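Local structure of HTH-type transcriptional regulator mcbR (Escherichia coli UMEA 3718-1, 4P9F) at residues A27-K32 with F66-V71; H16-G21 with M156-H161; A90-V95 with G193-L198. The protein regulates transcription as a GntR-family DNA-binding protein, repressing McbA expression by binding its promoter region and so preventing colanic acid overproduction, and is important for biofilm formation. All blocks are in the same frame, centred on the assembly; numbering follows the deposited sequence.

How the contacts relate
Contact 2 is buried near the middle of the chain, where the end of helix 6-19 meets the turn at 156-161 and so joins the GntR region to the FCD region. Contact 1 is partly buried and pairs two strands by backbone hydrogen bonds. It touches contact 2, with Val68 CG1 3.5 Å from Pro158 CG. Contact 3 is also buried but lies on the opposite side of the chain's centre from contact 1, their centres about 35 Å apart, and packs helix 73-95 on helix 191-210 through apolar side chains. Chemistry follows place: strand ladder in contact 1, close glycine backbones and one histidine bond in contact 2, side-chain packing, mostly apolar, in contact 3.

Contact 1: residues A27-K32 with F66-V71; sequences ARLITK and FTVPEV
Phe66 and Leu29 face each other as an antiparallel hydrogen-bonded pair. Leu29 N gives its hydrogen to Phe66 O at 2.7 Å, nearly straight at 170°, the donor tilted somewhat from the carbonyl plane; the return bond runs from Phe66 N to Leu29 O at 2.9 Å. Their side chains share one side of the sheet. The Phe66 ring, its CG anti to the carbonyl carbon (chi1 -57°), lies beside the start of helix 31-38, where Thr31 OG1 meets the ring edge in plane, 3.3 Å from CE1. The same hydroxyl is hydrogen-bonded to Gln64 O, which holds it at the ring edge. The ring packs on Leu49, Leu50 and Val53 of helix 42-54, so it joins the small sheet to the helices of the DNA-binding domain, the winged helix-turn-helix characteristic of GntR regulators. Strand 28-30 is an outer strand of this sheet and runs directly into helix 31-38, with Ile30 at the N-cap position. Beyond the paired residues, Val68 N continues the ladder to Ala27 O at 3.0 Å, in the carbonyl plane. Val68 CG2 lies 3.8 Å from Leu29 CD1 and 4.2 Å from Ala27 CB, and the leucine and valine side chains cross obliquely. Arg28 and Thr67, a non-hydrogen-bonded pair, turn to the other side of the sheet; Arg28 is extended as far as its CD-NE bond and its NH1 is hydrogen-bonded to Pro62 O, while Thr67 rests on Ser59 and Ala61 of strand 59-61.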
# COMPACT_ATOMS: atom_id res chain seq x y z
N ALA A 27 -17.55 -1.55 -14.85
CA ALA A 27 -17.89 -0.50 -15.81
C ALA A 27 -16.75 -0.22 -16.78
O ALA A 27 -15.57 -0.18 -16.40
CB ALA A 27 -18.27 0.80 -15.09
N ARG A 28 -17.13 0.05 -18.02
CA ARG A 28 -16.16 0.32 -19.07
C ARG A 28 -15.99 1.84 -19.15
O ARG A 28 -16.94 2.58 -19.36
CB ARG A 28 -16.65 -0.27 -20.41
CG ARG A 28 -15.79 0.09 -21.63
CD ARG A 28 -16.27 -0.63 -22.92
NE ARG A 28 -15.64 -0.02 -24.09
CZ ARG A 28 -14.46 -0.38 -24.57
NH1 ARG A 28 -13.79 -1.38 -24.00
NH2 ARG A 28 -13.94 0.24 -25.64
N LEU A 29 -14.76 2.29 -18.92
CA LEU A 29 -14.43 3.71 -18.97
C LEU A 29 -13.73 4.04 -20.29
O LEU A 29 -12.67 3.49 -20.57
CB LEU A 29 -13.53 4.09 -17.79
CG LEU A 29 -14.00 3.56 -16.43
CD1 LEU A 29 -13.00 3.92 -15.32
CD2 LEU A 29 -15.40 4.08 -16.10
N ILE A 30 -14.28 4.98 -21.04
CA ILE A 30 -13.72 5.32 -22.35
C ILE A 30 -12.93 6.63 -22.22
O ILE A 30 -13.51 7.67 -21.87
CB ILE A 30 -14.82 5.43 -23.45
CG1 ILE A 30 -15.50 4.07 -23.67
CG2 ILE A 30 -14.26 5.98 -24.78
CD1 ILE A 30 -16.80 3.90 -22.96
N THR A 31 -11.62 6.55 -22.41
CA THR A 31 -10.73 7.71 -22.28
C THR A 31 -11.27 8.98 -22.98
O THR A 31 -11.34 10.06 -22.40
CB THR A 31 -9.33 7.35 -22.82
OG1 THR A 31 -8.91 6.13 -22.20
CG2 THR A 31 -8.32 8.44 -22.52
N LYS A 32 -11.68 8.81 -24.23
CA LYS A 32 -12.22 9.90 -25.04
C LYS A 32 -13.45 10.57 -24.40
O LYS A 32 -13.56 11.80 -24.40
CB LYS A 32 -12.58 9.37 -26.44
CG LYS A 32 -13.17 10.42 -27.37
CD LYS A 32 -12.16 11.48 -27.75
CE LYS A 32 -11.77 11.38 -29.22
NZ LYS A 32 -12.94 11.48 -30.14
N PHE A 66 -10.77 1.38 -20.22
CA PHE A 66 -10.41 0.76 -18.96
C PHE A 66 -11.63 0.19 -18.28
O PHE A 66 -12.76 0.57 -18.61
CB PHE A 66 -9.71 1.79 -18.07
CG PHE A 66 -8.51 2.39 -18.70
CD1 PHE A 66 -8.61 3.49 -19.54
CD2 PHE A 66 -7.27 1.81 -18.52
CE1 PHE A 66 -7.50 4.03 -20.15
CE2 PHE A 66 -6.15 2.35 -19.14
CZ PHE A 66 -6.27 3.46 -19.94
N THR A 67 -11.45 -0.76 -17.36
CA THR A 67 -12.62 -1.19 -16.60
C THR A 67 -12.34 -1.07 -15.12
O THR A 67 -11.20 -1.25 -14.66
CB THR A 67 -13.08 -2.64 -16.91
OG1 THR A 67 -11.99 -3.54 -16.69
CG2 THR A 67 -13.59 -2.79 -18.36
N VAL A 68 -13.40 -0.71 -14.40
CA VAL A 68 -13.41 -0.68 -12.95
C VAL A 68 -13.36 -2.14 -12.47
O VAL A 68 -14.11 -2.98 -12.96
CB VAL A 68 -14.66 0.04 -12.43
CG1 VAL A 68 -14.71 0.01 -10.90
CG2 VAL A 68 -14.70 1.49 -13.00
N PRO A 69 -12.43 -2.46 -11.56
CA PRO A 69 -12.29 -3.85 -11.13
C PRO A 69 -13.53 -4.41 -10.46
O PRO A 69 -14.30 -3.64 -9.88
CB PRO A 69 -11.11 -3.81 -10.15
CG PRO A 69 -10.36 -2.60 -10.53
CD PRO A 69 -11.40 -1.60 -10.96
N GLU A 70 -13.69 -5.72 -10.52
CA GLU A 70 -14.72 -6.45 -9.78
C GLU A 70 -14.18 -6.70 -8.39
O GLU A 70 -13.04 -7.12 -8.25
CB GLU A 70 -15.03 -7.80 -10.44
CG GLU A 70 -15.45 -7.74 -11.90
CD GLU A 70 -16.88 -7.28 -12.10
OE1 GLU A 70 -17.62 -7.18 -11.10
OE2 GLU A 70 -17.26 -7.01 -13.26
N VAL A 71 -14.95 -6.36 -7.36
CA VAL A 71 -14.51 -6.63 -6.00
C VAL A 71 -15.42 -7.67 -5.33
O VAL A 71 -16.46 -7.34 -4.75
CB VAL A 71 -14.45 -5.32 -5.17
CG1 VAL A 71 -13.95 -5.58 -3.75
CG2 VAL A 71 -13.56 -4.31 -5.89

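Contact 2: residues H16-G21 with M156-H161; sequences HQLSIG and MGPGLH
A Schellman motif ends helix 6-19 at Gly21, which packs against Leu160 and His161 of the turn beyond helix 143-156. Gly21 has the positive phi of the C-prime residue, and the motif is closed by Ala22 N bonding to Gln17 O and Gly21 N to Leu18 O. With no side chain at this site, Gly21 CA comes to 3.7 Å from Leu160 CB and makes a CA-H...O contact with Gly157 O at 3.2 Å. Gly157 is likewise bare: its CA stands 3.0 Å from Leu18 O, in another CA-H...O contact; a side chain here would run into that oxygen. Leu160 CD2 reaches back to Ser19 O, while Leu18 CD2 brushes Pro158 CG at 4.4 Å. The polar link is made by His161, whose ring is swung anti to its own backbone N (chi1 -173°) so that ND1 donates to Gly21 O at 2.9 Å. The oxygen lies at the ring edge, close to the ring plane, but the bond is somewhat bent, with 147° at the hydrogen. An alanine at His161 would remove the imidazole donor and is likely to leave Gly21 O without this bond and the end of the helix less firmly tied to the turn. Ile126 of helix 122-138 touches both Ile20 and Leu160, and Tyr164 OH bonds to Ile20 O. The result is a glycine-ended helix terminus, a Schellman motif, docked on a turn of the FCD domain, joining it to the N-terminal DNA-binding region.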
# COMPACT_ATOMS: atom_id res chain seq x y z
N HIS A 16 -10.97 9.56 -6.03
CA HIS A 16 -12.08 9.97 -5.17
C HIS A 16 -13.37 9.27 -5.59
O HIS A 16 -14.06 8.68 -4.76
CB HIS A 16 -12.25 11.50 -5.21
CG HIS A 16 -13.30 12.01 -4.27
ND1 HIS A 16 -14.60 12.25 -4.67
CD2 HIS A 16 -13.27 12.25 -2.94
CE1 HIS A 16 -15.31 12.66 -3.63
NE2 HIS A 16 -14.53 12.66 -2.57
N GLN A 17 -13.67 9.29 -6.89
CA GLN A 17 -14.85 8.62 -7.44
C GLN A 17 -14.85 7.12 -7.13
O GLN A 17 -15.86 6.57 -6.71
CB GLN A 17 -14.90 8.80 -8.97
CG GLN A 17 -15.10 10.23 -9.42
CD GLN A 17 -16.40 10.81 -8.94
OE1 GLN A 17 -16.43 11.82 -8.23
NE2 GLN A 17 -17.51 10.18 -9.32
N LEU A 18 -13.69 6.47 -7.32
CA LEU A 18 -13.55 5.05 -7.01
C LEU A 18 -13.79 4.81 -5.53
O LEU A 18 -14.60 3.97 -5.17
CB LEU A 18 -12.18 4.52 -7.43
CG LEU A 18 -11.97 4.32 -8.94
CD1 LEU A 18 -10.49 4.13 -9.24
CD2 LEU A 18 -12.77 3.10 -9.46
N SER A 19 -13.14 5.61 -4.68
CA SER A 19 -13.18 5.48 -3.23
C SER A 19 -14.58 5.60 -2.61
O SER A 19 -14.88 4.91 -1.62
CB SER A 19 -12.29 6.53 -2.57
OG SER A 19 -10.94 6.31 -2.92
N ILE A 20 -15.41 6.48 -3.16
CA ILE A 20 -16.74 6.70 -2.59
C ILE A 20 -17.81 5.81 -3.22
O ILE A 20 -19.01 5.96 -2.95
CB ILE A 20 -17.19 8.16 -2.74
CG1 ILE A 20 -17.38 8.50 -4.23
CG2 ILE A 20 -16.21 9.10 -2.05
CD1 ILE A 20 -17.95 9.90 -4.47
N GLY A 21 -17.38 4.86 -4.05
CA GLY A 21 -18.29 3.92 -4.69
C GLY A 21 -19.12 4.47 -5.85
O GLY A 21 -20.13 3.88 -6.24
N MSE A 156 -11.03 -1.05 -2.56
CA MSE A 156 -12.32 -1.57 -2.12
C MSE A 156 -13.48 -0.73 -2.63
O MSE A 156 -14.62 -1.19 -2.62
CB MSE A 156 -12.39 -1.67 -0.60
CG MSE A 156 -12.41 -0.36 0.13
SE MSE A 156 -12.49 -0.69 2.07
CE MSE A 156 -14.22 -1.35 2.21
N GLY A 157 -13.17 0.49 -3.08
CA GLY A 157 -14.16 1.45 -3.54
C GLY A 157 -15.36 0.96 -4.36
O GLY A 157 -16.48 1.33 -4.05
N PRO A 158 -15.12 0.17 -5.42
CA PRO A 158 -16.26 -0.31 -6.23
C PRO A 158 -17.24 -1.16 -5.41
O PRO A 158 -18.43 -1.23 -5.72
CB PRO A 158 -15.59 -1.15 -7.33
CG PRO A 158 -14.19 -0.58 -7.45
CD PRO A 158 -13.82 -0.21 -6.02
N GLY A 159 -16.74 -1.76 -4.33
CA GLY A 159 -17.59 -2.54 -3.45
C GLY A 159 -18.61 -1.66 -2.73
O GLY A 159 -19.59 -2.17 -2.19
N LEU A 160 -18.41 -0.34 -2.76
CA LEU A 160 -19.30 0.61 -2.08
C LEU A 160 -20.46 1.07 -2.98
O LEU A 160 -21.42 1.70 -2.52
CB LEU A 160 -18.52 1.85 -1.60
CG LEU A 160 -17.86 1.78 -0.22
CD1 LEU A 160 -16.72 0.79 -0.20
CD2 LEU A 160 -17.42 3.17 0.22
N HIS A 161 -20.39 0.72 -4.26
CA HIS A 161 -21.42 1.14 -5.21
C HIS A 161 -22.79 0.60 -4.80
O HIS A 161 -23.81 1.23 -5.05
CB HIS A 161 -21.07 0.67 -6.61
CG HIS A 161 -21.98 1.21 -7.67
ND1 HIS A 161 -21.91 2.51 -8.12
CD2 HIS A 161 -22.98 0.62 -8.37
CE1 HIS A 161 -22.81 2.70 -9.06
NE2 HIS A 161 -23.47 1.57 -9.23

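Contact 3: residues A90-V95 with G193-L198; sequences AVALAV and GCRHCL
Leu198 N is bonded to Cys194 O at 3.0 Å within helix 191-210, setting these two residues one turn apart so that both side chains meet Val91 of helix 73-95. Val91 has the most surface covered here. Its CB lies 3.7 Å from Leu198 CD2, and the two side chains lie alongside, pointing opposite ways. The leucine reaches this position with CG anti to the backbone N (chi1 -176°), which carries CD2 to Val91. Of the two methyls of Val91, CG2 rests 4.1 Å from Cys194 CB, while CG1 lies against Leu198 CD2 as well as Arg195 CG. One turn further on, Val95 CG2 packs against Cys194 SG at 3.7 Å. At the border of the patch, the chain of Arg195 bends at chi3 so that the edge of its guanidinium, at NE, comes 4.0 Å from Ala92 CB. The segment axes approach to 9.2 Å at an angle of 143°, so the helices run roughly antiparallel. Around this pair, Ile136 of helix 122-138 meets Val91, and Arg133 and Tyr137 meet Leu198; Leu186 of helix 177-187 touches both Val95 and Cys194. The two helices thus pack side by side in the all-helical FCD domain, with helices 122-138 and 177-187 laid against them.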
# COMPACT_ATOMS: atom_id res chain seq x y z
N ALA A 90 -2.41 3.67 12.30
CA ALA A 90 -2.53 5.10 12.06
C ALA A 90 -3.23 5.81 13.22
O ALA A 90 -2.76 6.84 13.70
CB ALA A 90 -3.27 5.37 10.74
N VAL A 91 -4.35 5.26 13.68
CA VAL A 91 -5.12 5.96 14.72
C VAL A 91 -4.34 6.01 16.05
O VAL A 91 -4.42 7.02 16.74
CB VAL A 91 -6.53 5.31 14.94
CG1 VAL A 91 -6.45 4.01 15.74
CG2 VAL A 91 -7.45 6.29 15.63
N ALA A 92 -3.56 4.97 16.36
CA ALA A 92 -2.81 4.94 17.62
C ALA A 92 -1.68 5.95 17.60
O ALA A 92 -1.41 6.59 18.60
CB ALA A 92 -2.27 3.53 17.91
N LEU A 93 -1.04 6.12 16.44
CA LEU A 93 0.05 7.07 16.33
C LEU A 93 -0.46 8.51 16.30
O LEU A 93 0.24 9.43 16.70
CB LEU A 93 0.85 6.79 15.06
CG LEU A 93 1.61 5.48 15.07
CD1 LEU A 93 2.26 5.23 13.71
CD2 LEU A 93 2.64 5.52 16.20
N ALA A 94 -1.69 8.70 15.85
CA ALA A 94 -2.24 10.04 15.73
C ALA A 94 -2.60 10.63 17.09
O ALA A 94 -2.59 11.85 17.27
CB ALA A 94 -3.46 10.02 14.81
N VAL A 95 -2.91 9.76 18.05
CA VAL A 95 -3.35 10.22 19.37
C VAL A 95 -2.39 11.21 20.05
O VAL A 95 -2.82 12.25 20.53
CB VAL A 95 -3.57 9.03 20.31
CG1 VAL A 95 -3.84 9.52 21.73
CG2 VAL A 95 -4.72 8.19 19.80
N GLY A 193 -8.78 2.60 23.56
CA GLY A 193 -10.15 3.01 23.30
C GLY A 193 -10.32 3.48 21.86
O GLY A 193 -11.36 3.24 21.24
N CYS A 194 -9.32 4.17 21.33
CA CYS A 194 -9.36 4.62 19.93
C CYS A 194 -9.36 3.43 18.99
O CYS A 194 -10.12 3.39 18.01
CB CYS A 194 -8.19 5.54 19.61
SG CYS A 194 -8.25 7.18 20.36
N ARG A 195 -8.51 2.45 19.28
CA ARG A 195 -8.44 1.25 18.45
C ARG A 195 -9.75 0.47 18.50
O ARG A 195 -10.24 0.00 17.46
CB ARG A 195 -7.27 0.36 18.87
CG ARG A 195 -5.91 0.89 18.43
CD ARG A 195 -4.78 -0.04 18.86
NE ARG A 195 -3.80 -0.21 17.79
CZ ARG A 195 -3.67 -1.32 17.05
NH1 ARG A 195 -4.43 -2.38 17.28
NH2 ARG A 195 -2.75 -1.36 16.10
N HIS A 196 -10.31 0.36 19.69
CA HIS A 196 -11.57 -0.35 19.87
C HIS A 196 -12.73 0.34 19.11
O HIS A 196 -13.48 -0.33 18.42
CB HIS A 196 -11.89 -0.45 21.37
CG HIS A 196 -13.24 -1.02 21.66
ND1 HIS A 196 -14.38 -0.25 21.73
CD2 HIS A 196 -13.65 -2.30 21.89
CE1 HIS A 196 -15.42 -1.01 21.99
NE2 HIS A 196 -15.00 -2.26 22.09
N CYS A 197 -12.87 1.66 19.24
CA CYS A 197 -13.94 2.38 18.55
C CYS A 197 -13.78 2.30 17.03
O CYS A 197 -14.75 2.08 16.31
CB CYS A 197 -13.98 3.86 19.01
SG CYS A 197 -14.56 4.03 20.74
N LEU A 198 -12.56 2.46 16.56
CA LEU A 198 -12.31 2.40 15.13
C LEU A 198 -12.57 0.99 14.60
O LEU A 198 -13.14 0.83 13.53
CB LEU A 198 -10.88 2.83 14.80
CG LEU A 198 -10.55 2.89 13.31
CD1 LEU A 198 -11.54 3.81 12.56
CD2 LEU A 198 -9.09 3.34 13.09